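Local structure of Nitrate/nitrite binding protein NrtA (Synechocystis sp., 2G29) at residues N79-S84 and D109-P114; I117-N122 and A258-V263; E277-I282 and D298-I303. The protein binds nitrate as the solute-binding component of the NrtABCD ABC transporter, which takes up nitrate and probably also nitrite. One frame throughout, in Å; residues are numbered along the deposited sequence.

Interaction 1 of 3, residues N79-S84 and D109-P114; sequences NLVLGS and DGKPTP
Val81, on the last turn of helix 73-82, meets Lys111 and Thr113 in a small, partly buried contact between the helix end and the loop leading into strand 115-120. No direct hydrogen bond crosses it; it rests on van der Waals contact and a single water. The two methyls of Val81 divide the work. CG1, anti to the backbone N (chi1 169°), meets the aliphatic part of Lys111, with its CB 3.9 Å from that methyl, and the two side chains cross at about a right angle. The extended lysine thus lends its methylenes to the packing while remaining solvent-exposed. CG2 of Val81 turns to the threonine instead, 3.9 Å from Thr113 OG1. The methyl of the same threonine, CG2, lies 3.9 Å from Leu80 O, so this branched residue presents its hydroxyl to the valine and its methyl to the helix backbone.

That hydroxyl is well employed. Thr113 OG1 gives its proton to Lys111 O at 2.8 Å, reaching it from above the carbonyl plane, which braces the loop across Pro112. It also accepts a hydrogen from a water 2.7 Å away from OG1, and this water donates its other hydrogen to Val81 O, bridging loop and helix. Such a bridge suits Val81 O, a carbonyl at the end of a helix where the usual amide donors run out. Gly83 follows, leaving the helical conformation with phi 86°, a turn that glycine makes easily.

Around the contact, Arg245, at the end of strand 240-245, donates to Leu80 O, while Ile102 of helix 97-104 packs against both Leu80 and Thr113. The contact thus ties the helix that begins with nitrate-binding Trp73, at its C-terminal end, to the connection between helix 97-104 and edge strand 115-120.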
loop_
_atom_site.group_PDB
_atom_site.type_symbol
_atom_site.label_atom_id
_atom_site.label_comp_id
_atom_site.label_asym_id
_atom_site.label_seq_id
_atom_site.Cartn_x
_atom_site.Cartn_y
_atom_site.Cartn_z
ATOM N N ASN A 79 -1.791 16.216 -6.930
ATOM C CA ASN A 79 -2.038 16.023 -8.351
ATOM C C ASN A 79 -3.388 15.389 -8.648
ATOM O O ASN A 79 -3.977 15.662 -9.687
ATOM C CB ASN A 79 -0.869 15.236 -8.969
ATOM C CG ASN A 79 0.367 16.102 -9.133
ATOM O OD1 ASN A 79 0.237 17.270 -9.496
ATOM N ND2 ASN A 79 1.568 15.551 -8.868
ATOM N N LEU A 80 -3.896 14.557 -7.744
ATOM C CA LEU A 80 -5.222 13.974 -7.935
ATOM C C LEU A 80 -6.297 15.049 -7.711
ATOM O O LEU A 80 -7.304 15.059 -8.404
ATOM C CB LEU A 80 -5.440 12.796 -6.974
ATOM C CG LEU A 80 -4.725 11.506 -7.399
ATOM C CD1 LEU A 80 -4.694 10.569 -6.210
ATOM C CD2 LEU A 80 -5.449 10.829 -8.551
ATOM N N VAL A 81 -6.094 15.934 -6.737
ATOM C CA VAL A 81 -7.062 17.013 -6.499
ATOM C C VAL A 81 -7.084 17.937 -7.743
ATOM O O VAL A 81 -8.146 18.387 -8.192
ATOM C CB VAL A 81 -6.722 17.792 -5.199
ATOM C CG1 VAL A 81 -7.562 19.046 -5.109
ATOM C CG2 VAL A 81 -7.013 16.916 -3.987
ATOM N N LEU A 82 -5.916 18.157 -8.340
ATOM C CA LEU A 82 -5.875 18.957 -9.550
ATOM C C LEU A 82 -6.583 18.317 -10.760
ATOM O O LEU A 82 -7.362 19.006 -11.474
ATOM C CB LEU A 82 -4.439 19.232 -9.965
ATOM C CG LEU A 82 -3.670 20.345 -9.298
ATOM C CD1 LEU A 82 -2.290 20.335 -9.954
ATOM C CD2 LEU A 82 -4.367 21.710 -9.448
ATOM N N GLY A 83 -6.281 17.043 -11.038
ATOM C CA GLY A 83 -6.847 16.353 -12.179
ATOM C C GLY A 83 -5.980 16.665 -13.383
ATOM O O GLY A 83 -5.251 17.665 -13.385
ATOM N N SER A 84 -6.059 15.838 -14.408
ATOM C CA SER A 84 -5.231 16.073 -15.583
ATOM C C SER A 84 -5.511 17.378 -16.327
ATOM O O SER A 84 -4.588 17.977 -16.865
ATOM C CB SER A 84 -5.325 14.884 -16.543
ATOM O OG SER A 84 -6.621 14.756 -17.063
ATOM N N ASP A 109 -8.143 19.939 2.516
ATOM C CA ASP A 109 -8.292 21.374 2.794
ATOM C C ASP A 109 -9.381 22.019 1.908
ATOM O O ASP A 109 -9.122 22.898 1.061
ATOM C CB ASP A 109 -6.968 22.110 2.581
ATOM C CG ASP A 109 -6.990 23.521 3.161
ATOM O OD1 ASP A 109 -6.119 24.321 2.788
ATOM O OD2 ASP A 109 -7.875 23.822 4.002
ATOM N N GLY A 110 -10.597 21.540 2.097
ATOM C CA GLY A 110 -11.751 22.068 1.396
ATOM C C GLY A 110 -11.992 21.706 -0.046
ATOM O O GLY A 110 -12.784 22.366 -0.717
ATOM N N LYS A 111 -11.336 20.649 -0.532
ATOM C CA LYS A 111 -11.492 20.232 -1.908
ATOM C C LYS A 111 -11.767 18.731 -2.059
ATOM O O LYS A 111 -11.009 18.018 -2.718
ATOM C CB LYS A 111 -10.245 20.606 -2.721
ATOM C CG LYS A 111 -9.966 22.127 -2.745
ATOM C CD LYS A 111 -8.645 22.447 -3.445
ATOM C CE LYS A 111 -8.248 23.927 -3.281
ATOM N NZ LYS A 111 -6.790 24.164 -3.550
ATOM N N PRO A 112 -12.853 18.239 -1.447
ATOM C CA PRO A 112 -13.168 16.805 -1.572
ATOM C C PRO A 112 -13.281 16.511 -3.070
ATOM O O PRO A 112 -13.963 17.249 -3.810
ATOM C CB PRO A 112 -14.498 16.662 -0.833
ATOM C CG PRO A 112 -15.115 18.143 -0.933
ATOM C CD PRO A 112 -13.878 18.962 -0.661
ATOM N N THR A 113 -12.629 15.432 -3.515
ATOM C CA THR A 113 -12.555 15.074 -4.941
ATOM C C THR A 113 -12.927 13.591 -4.994
ATOM O O THR A 113 -12.205 12.736 -4.488
ATOM C CB THR A 113 -11.096 15.343 -5.421
ATOM O OG1 THR A 113 -10.765 16.732 -5.186
ATOM C CG2 THR A 113 -10.930 15.004 -6.901
ATOM N N PRO A 114 -14.039 13.266 -5.653
ATOM C CA PRO A 114 -14.419 11.846 -5.654
ATOM C C PRO A 114 -13.536 10.912 -6.429
ATOM O O PRO A 114 -13.047 11.251 -7.519
ATOM C CB PRO A 114 -15.882 11.865 -6.097
ATOM C CG PRO A 114 -15.953 13.146 -6.993
ATOM C CD PRO A 114 -15.010 14.140 -6.331
HETATM O O HOH W 1 -10.706 18.703 -7.075
#

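Interaction 2 of 3, residues I117-N122 and A258-V263; sequences ILARLN and ALLMAV
Leu260, on helix 253-271, projects a forked side chain onto the ledge formed by Leu118 and Ala119 of strand 115-120. CD2 is the leading bump: it settles beside the Ala119 methyl, CB lying 3.8 Å from it, and over the Leu118 carbonyl, whose O is 3.7 Å from the same CD2. CD1 flanks that oxygen as well, and the branch point CG rests 3.8 Å from Leu118 CB. The oxygen has no polar partner in the model, so apolar groups cover a buried acceptor. The small Ala119 methyl suits its place beside CD2; the leucine's chi1 of -128°, well off a staggered value, suggests that the fit already costs some torsional strain. Replacing Leu260 with an alanine would remove the fork and probably open a gap above Leu118 and Ala119.

One turn further along the helix, Val263 makes the second bump. Its CG1 comes against the end of Leu121, whose CB does not point straight at the helix but whose tip, CD2, bends nearer, to 3.9 Å from that CG1; the two side chains cross at about a right angle.

Leu118 and Ala119 both point toward the helix although they are neighbours in a strand. Leu118 has a helix-like psi of -25°, and both residues bond by their backbones to Phe242 of the antiparallel strand, as in a classic beta bulge. The result is a helix packed over one face of the five-stranded sheet of order 2-1-3-5-4, at its outermost strand 115-120, characteristic of a type II periplasmic binding protein, with Leu121 placed close to the nitrate-binding Lys240.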
loop_
_atom_site.group_PDB
_atom_site.type_symbol
_atom_site.label_atom_id
_atom_site.label_comp_id
_atom_site.label_asym_id
_atom_site.label_seq_id
_atom_site.Cartn_x
_atom_site.Cartn_y
_atom_site.Cartn_z
ATOM N N ILE A 117 -11.916 2.982 -6.365
ATOM C CA ILE A 117 -10.850 1.989 -6.309
ATOM C C ILE A 117 -11.310 0.918 -7.312
ATOM O O ILE A 117 -12.389 0.315 -7.190
ATOM C CB ILE A 117 -10.670 1.405 -4.905
ATOM C CG1 ILE A 117 -9.986 2.436 -4.021
ATOM C CG2 ILE A 117 -9.869 0.086 -4.988
ATOM C CD1 ILE A 117 -9.865 1.935 -2.550
ATOM N N LEU A 118 -10.466 0.708 -8.318
ATOM C CA LEU A 118 -10.766 -0.266 -9.391
ATOM C C LEU A 118 -10.172 -1.637 -9.132
ATOM O O LEU A 118 -10.689 -2.636 -9.634
ATOM C CB LEU A 118 -10.241 0.237 -10.731
ATOM C CG LEU A 118 -10.769 1.622 -11.127
ATOM C CD1 LEU A 118 -10.153 1.993 -12.495
ATOM C CD2 LEU A 118 -12.277 1.652 -11.165
ATOM N N ALA A 119 -9.099 -1.692 -8.350
ATOM C CA ALA A 119 -8.449 -2.949 -8.028
ATOM C C ALA A 119 -7.538 -2.747 -6.836
ATOM O O ALA A 119 -7.178 -1.601 -6.488
ATOM C CB ALA A 119 -7.610 -3.408 -9.219
ATOM N N ARG A 120 -7.133 -3.847 -6.232
ATOM C CA ARG A 120 -6.119 -3.787 -5.169
ATOM C C ARG A 120 -4.855 -4.125 -5.977
ATOM O O ARG A 120 -4.831 -5.138 -6.692
ATOM C CB ARG A 120 -6.339 -4.863 -4.082
ATOM C CG ARG A 120 -5.501 -4.665 -2.815
ATOM C CD ARG A 120 -6.077 -3.505 -1.995
ATOM N NE ARG A 120 -7.422 -3.872 -1.549
ATOM C CZ ARG A 120 -8.427 -3.023 -1.285
ATOM N NH1 ARG A 120 -8.271 -1.694 -1.383
ATOM N NH2 ARG A 120 -9.646 -3.501 -1.014
ATOM N N LEU A 121 -3.829 -3.283 -5.919
ATOM C CA LEU A 121 -2.598 -3.585 -6.651
ATOM C C LEU A 121 -1.808 -4.741 -6.026
ATOM O O LEU A 121 -1.207 -5.552 -6.748
ATOM C CB LEU A 121 -1.716 -2.329 -6.756
ATOM C CG LEU A 121 -2.135 -1.365 -7.866
ATOM C CD1 LEU A 121 -1.296 -0.114 -7.815
ATOM C CD2 LEU A 121 -1.952 -2.038 -9.241
ATOM N N ASN A 122 -1.820 -4.867 -4.705
ATOM C CA ASN A 122 -1.071 -5.912 -4.023
ATOM C C ASN A 122 -1.512 -6.133 -2.600
ATOM O O ASN A 122 -2.209 -5.303 -2.025
ATOM C CB ASN A 122 0.422 -5.537 -3.927
ATOM C CG ASN A 122 0.688 -4.483 -2.847
ATOM O OD1 ASN A 122 0.146 -3.374 -2.903
ATOM N ND2 ASN A 122 1.482 -4.847 -1.841
ATOM N N ALA A 258 -10.511 -0.615 -20.145
ATOM C CA ALA A 258 -9.298 -0.967 -20.854
ATOM C C ALA A 258 -8.066 -0.862 -19.944
ATOM O O ALA A 258 -7.216 -1.762 -19.936
ATOM C CB ALA A 258 -9.150 -0.083 -22.100
ATOM N N LEU A 259 -7.980 0.210 -19.154
ATOM C CA LEU A 259 -6.851 0.361 -18.218
ATOM C C LEU A 259 -6.865 -0.775 -17.191
ATOM O O LEU A 259 -5.806 -1.325 -16.853
ATOM C CB LEU A 259 -6.925 1.685 -17.449
ATOM C CG LEU A 259 -6.619 2.983 -18.162
ATOM C CD1 LEU A 259 -6.776 4.100 -17.122
ATOM C CD2 LEU A 259 -5.191 2.963 -18.734
ATOM N N LEU A 260 -8.052 -1.104 -16.658
ATOM C CA LEU A 260 -8.177 -2.145 -15.657
ATOM C C LEU A 260 -7.728 -3.486 -16.193
ATOM O O LEU A 260 -7.023 -4.198 -15.531
ATOM C CB LEU A 260 -9.617 -2.232 -15.139
ATOM C CG LEU A 260 -9.894 -2.185 -13.639
ATOM C CD1 LEU A 260 -11.306 -2.701 -13.411
ATOM C CD2 LEU A 260 -8.850 -2.944 -12.798
ATOM N N MET A 261 -8.151 -3.829 -17.413
ATOM C CA MET A 261 -7.734 -5.110 -17.974
ATOM C C MET A 261 -6.216 -5.114 -18.189
ATOM O O MET A 261 -5.575 -6.133 -17.937
ATOM C CB MET A 261 -8.463 -5.378 -19.294
ATOM C CG MET A 261 -9.971 -5.577 -19.076
ATOM S SD MET A 261 -10.877 -6.113 -20.584
ATOM C CE MET A 261 -10.716 -4.755 -21.471
ATOM N N ALA A 262 -5.647 -4.001 -18.635
ATOM C CA ALA A 262 -4.199 -3.933 -18.823
ATOM C C ALA A 262 -3.489 -4.128 -17.489
ATOM O O ALA A 262 -2.501 -4.864 -17.409
ATOM C CB ALA A 262 -3.808 -2.606 -19.420
ATOM N N VAL A 263 -4.009 -3.493 -16.435
ATOM C CA VAL A 263 -3.387 -3.651 -15.112
ATOM C C VAL A 263 -3.510 -5.099 -14.589
ATOM O O VAL A 263 -2.589 -5.636 -13.990
ATOM C CB VAL A 263 -4.012 -2.646 -14.103
ATOM C CG1 VAL A 263 -3.596 -2.979 -12.655
ATOM C CG2 VAL A 263 -3.521 -1.218 -14.437
#

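Interaction 3 of 3, residues E277-I282 and D298-I303; sequences EEMCQI and DRSKGI
Ser300 gives up the most surface here, inserting its short side chain against Cys280 and Met279 of helix 276-284. Cys280 SG lies 3.5 Å from Ser300 OG and 3.6 Å from Ser300 CB, a touch between two small groups that is not a hydrogen bond. The sulfur stands anti to its own carbonyl carbon (chi1 -68°), a setting that aims it across at the serine. From the preceding position on the helix the long Met279 chain bends at chi3 to bring its methyl in, CE being 3.7 Å from Ser300 OG. A serine fits this buried spot: it is small enough to rest against the neighbouring ends of two sulfur-bearing side chains, and its hydroxyl has a weak hydrogen bond to Ile296 O.

Lys301, next in burial, approaches more loosely. Its chain bends toward the helix, and NZ stays 5.3 Å from Glu277 OE1, too far for a salt bridge but near enough for a probable mild attraction; NZ bonds instead to Ala273 O. Behind Ser300, Asp298 O accepts Lys301 N and Ile303 N from opposite faces of its plane, Gly302 N bonds to Arg299 O, and the positive phi of Gly302 completes the pattern of a Schellman motif.

Cys280 also packs on Phe293 and Ile296 of the intervening loop, while Met279 reaches helix 253-271 and helix 46-53, and Arg299 is held to Glu212, before helix 214-221.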
loop_
_atom_site.group_PDB
_atom_site.type_symbol
_atom_site.label_atom_id
_atom_site.label_comp_id
_atom_site.label_asym_id
_atom_site.label_seq_id
_atom_site.Cartn_x
_atom_site.Cartn_y
_atom_site.Cartn_z
ATOM N N GLU A 277 12.795 -11.788 -12.048
ATOM C CA GLU A 277 14.090 -11.214 -12.397
ATOM C C GLU A 277 13.907 -10.045 -13.365
ATOM O O GLU A 277 14.406 -8.927 -13.157
ATOM C CB GLU A 277 14.966 -12.310 -13.015
ATOM C CG GLU A 277 15.187 -13.499 -12.086
ATOM C CD GLU A 277 15.579 -14.775 -12.800
ATOM O OE1 GLU A 277 14.757 -15.326 -13.588
ATOM O OE2 GLU A 277 16.720 -15.243 -12.569
ATOM N N GLU A 278 13.185 -10.303 -14.452
ATOM C CA GLU A 278 12.940 -9.279 -15.432
ATOM C C GLU A 278 12.193 -8.091 -14.828
ATOM O O GLU A 278 12.535 -6.946 -15.105
ATOM C CB GLU A 278 12.170 -9.857 -16.621
ATOM C CG GLU A 278 12.137 -8.891 -17.771
ATOM C CD GLU A 278 11.281 -9.362 -18.956
ATOM O OE1 GLU A 278 10.889 -10.540 -18.996
ATOM O OE2 GLU A 278 11.031 -8.520 -19.825
ATOM N N MET A 279 11.200 -8.361 -13.989
ATOM C CA MET A 279 10.450 -7.277 -13.353
ATOM C C MET A 279 11.393 -6.351 -12.600
ATOM O O MET A 279 11.337 -5.150 -12.751
ATOM C CB MET A 279 9.430 -7.861 -12.379
ATOM C CG MET A 279 8.553 -6.806 -11.732
ATOM S SD MET A 279 7.417 -7.475 -10.526
ATOM C CE MET A 279 8.524 -7.659 -9.128
ATOM N N CYS A 280 12.263 -6.933 -11.793
ATOM C CA CYS A 280 13.180 -6.155 -10.998
ATOM C C CYS A 280 14.244 -5.447 -11.832
ATOM O O CYS A 280 14.701 -4.358 -11.463
ATOM C CB CYS A 280 13.789 -7.036 -9.913
ATOM S SG CYS A 280 12.525 -7.520 -8.658
ATOM N N GLN A 281 14.673 -6.053 -12.940
ATOM C CA GLN A 281 15.631 -5.336 -13.806
ATOM C C GLN A 281 14.969 -4.062 -14.343
ATOM O O GLN A 281 15.586 -3.002 -14.418
ATOM C CB GLN A 281 16.036 -6.170 -15.008
ATOM C CG GLN A 281 16.851 -7.381 -14.663
ATOM C CD GLN A 281 17.146 -8.181 -15.921
ATOM O OE1 GLN A 281 16.259 -8.388 -16.747
ATOM N NE2 GLN A 281 18.393 -8.619 -16.077
ATOM N N ILE A 282 13.699 -4.186 -14.727
ATOM C CA ILE A 282 12.938 -3.060 -15.233
ATOM C C ILE A 282 12.770 -2.005 -14.147
ATOM O O ILE A 282 13.089 -0.844 -14.372
ATOM C CB ILE A 282 11.551 -3.523 -15.742
ATOM C CG1 ILE A 282 11.703 -4.385 -17.007
ATOM C CG2 ILE A 282 10.685 -2.316 -16.102
ATOM C CD1 ILE A 282 10.398 -5.111 -17.426
ATOM N N ASP A 298 15.672 -9.843 -3.939
ATOM C CA ASP A 298 15.438 -10.846 -2.910
ATOM C C ASP A 298 14.029 -10.820 -2.315
ATOM O O ASP A 298 13.407 -11.868 -2.169
ATOM C CB ASP A 298 16.477 -10.745 -1.799
ATOM C CG ASP A 298 17.836 -11.269 -2.237
ATOM O OD1 ASP A 298 17.908 -11.947 -3.296
ATOM O OD2 ASP A 298 18.829 -11.014 -1.522
ATOM N N ARG A 299 13.515 -9.625 -2.000
ATOM C CA ARG A 299 12.194 -9.577 -1.408
ATOM C C ARG A 299 11.110 -9.986 -2.393
ATOM O O ARG A 299 10.081 -10.537 -2.001
ATOM C CB ARG A 299 11.916 -8.175 -0.834
ATOM C CG ARG A 299 12.933 -7.721 0.211
ATOM C CD ARG A 299 12.993 -8.660 1.398
ATOM N NE ARG A 299 13.956 -8.259 2.424
ATOM C CZ ARG A 299 13.747 -7.368 3.379
ATOM N NH1 ARG A 299 12.587 -6.728 3.462
ATOM N NH2 ARG A 299 14.694 -7.158 4.295
ATOM N N SER A 300 11.315 -9.697 -3.677
ATOM C CA SER A 300 10.392 -10.073 -4.748
ATOM C C SER A 300 10.362 -11.600 -4.982
ATOM O O SER A 300 9.553 -12.102 -5.779
ATOM C CB SER A 300 10.770 -9.334 -6.031
ATOM O OG SER A 300 10.421 -7.954 -5.923
ATOM N N LYS A 301 11.236 -12.315 -4.274
ATOM C CA LYS A 301 11.309 -13.791 -4.312
ATOM C C LYS A 301 11.029 -14.366 -2.928
ATOM O O LYS A 301 11.168 -15.573 -2.707
ATOM C CB LYS A 301 12.686 -14.261 -4.755
ATOM C CG LYS A 301 13.008 -14.028 -6.193
ATOM C CD LYS A 301 12.096 -14.830 -7.081
ATOM C CE LYS A 301 12.829 -15.333 -8.314
ATOM N NZ LYS A 301 11.861 -16.056 -9.174
ATOM N N GLY A 302 10.657 -13.510 -1.975
ATOM C CA GLY A 302 10.352 -14.009 -0.639
ATOM C C GLY A 302 11.569 -14.395 0.189
ATOM O O GLY A 302 11.465 -15.180 1.137
ATOM N N ILE A 303 12.727 -13.845 -0.159
ATOM C CA ILE A 303 13.962 -14.119 0.577
ATOM C C ILE A 303 14.161 -12.941 1.522
ATOM O O ILE A 303 14.362 -11.804 1.060
ATOM C CB ILE A 303 15.170 -14.231 -0.354
ATOM C CG1 ILE A 303 14.933 -15.376 -1.327
ATOM C CG2 ILE A 303 16.447 -14.425 0.472
ATOM C CD1 ILE A 303 15.968 -15.438 -2.428
#

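Followed from the N terminus, the three contacts come in series, and none nests in or crosses another. Interaction 1 closes a loop of 24 residues through helix 97-104, joining the end of helix 73-82 to the loop before strand 115-120, where interaction 2 opens. Interaction 2 spans 135 residues, including all strands of the second sheet, and so returns the chain from there to the first sheet's edge. Helix 276-284 follows helix 253-271, and interaction 3 then closes a short loop of 15 residues, joining helix 276-284 to the turn before strand 303-304. Interactions 1 and 3 lie on opposite sides of the chain's centre, their own centres about 34 Å apart.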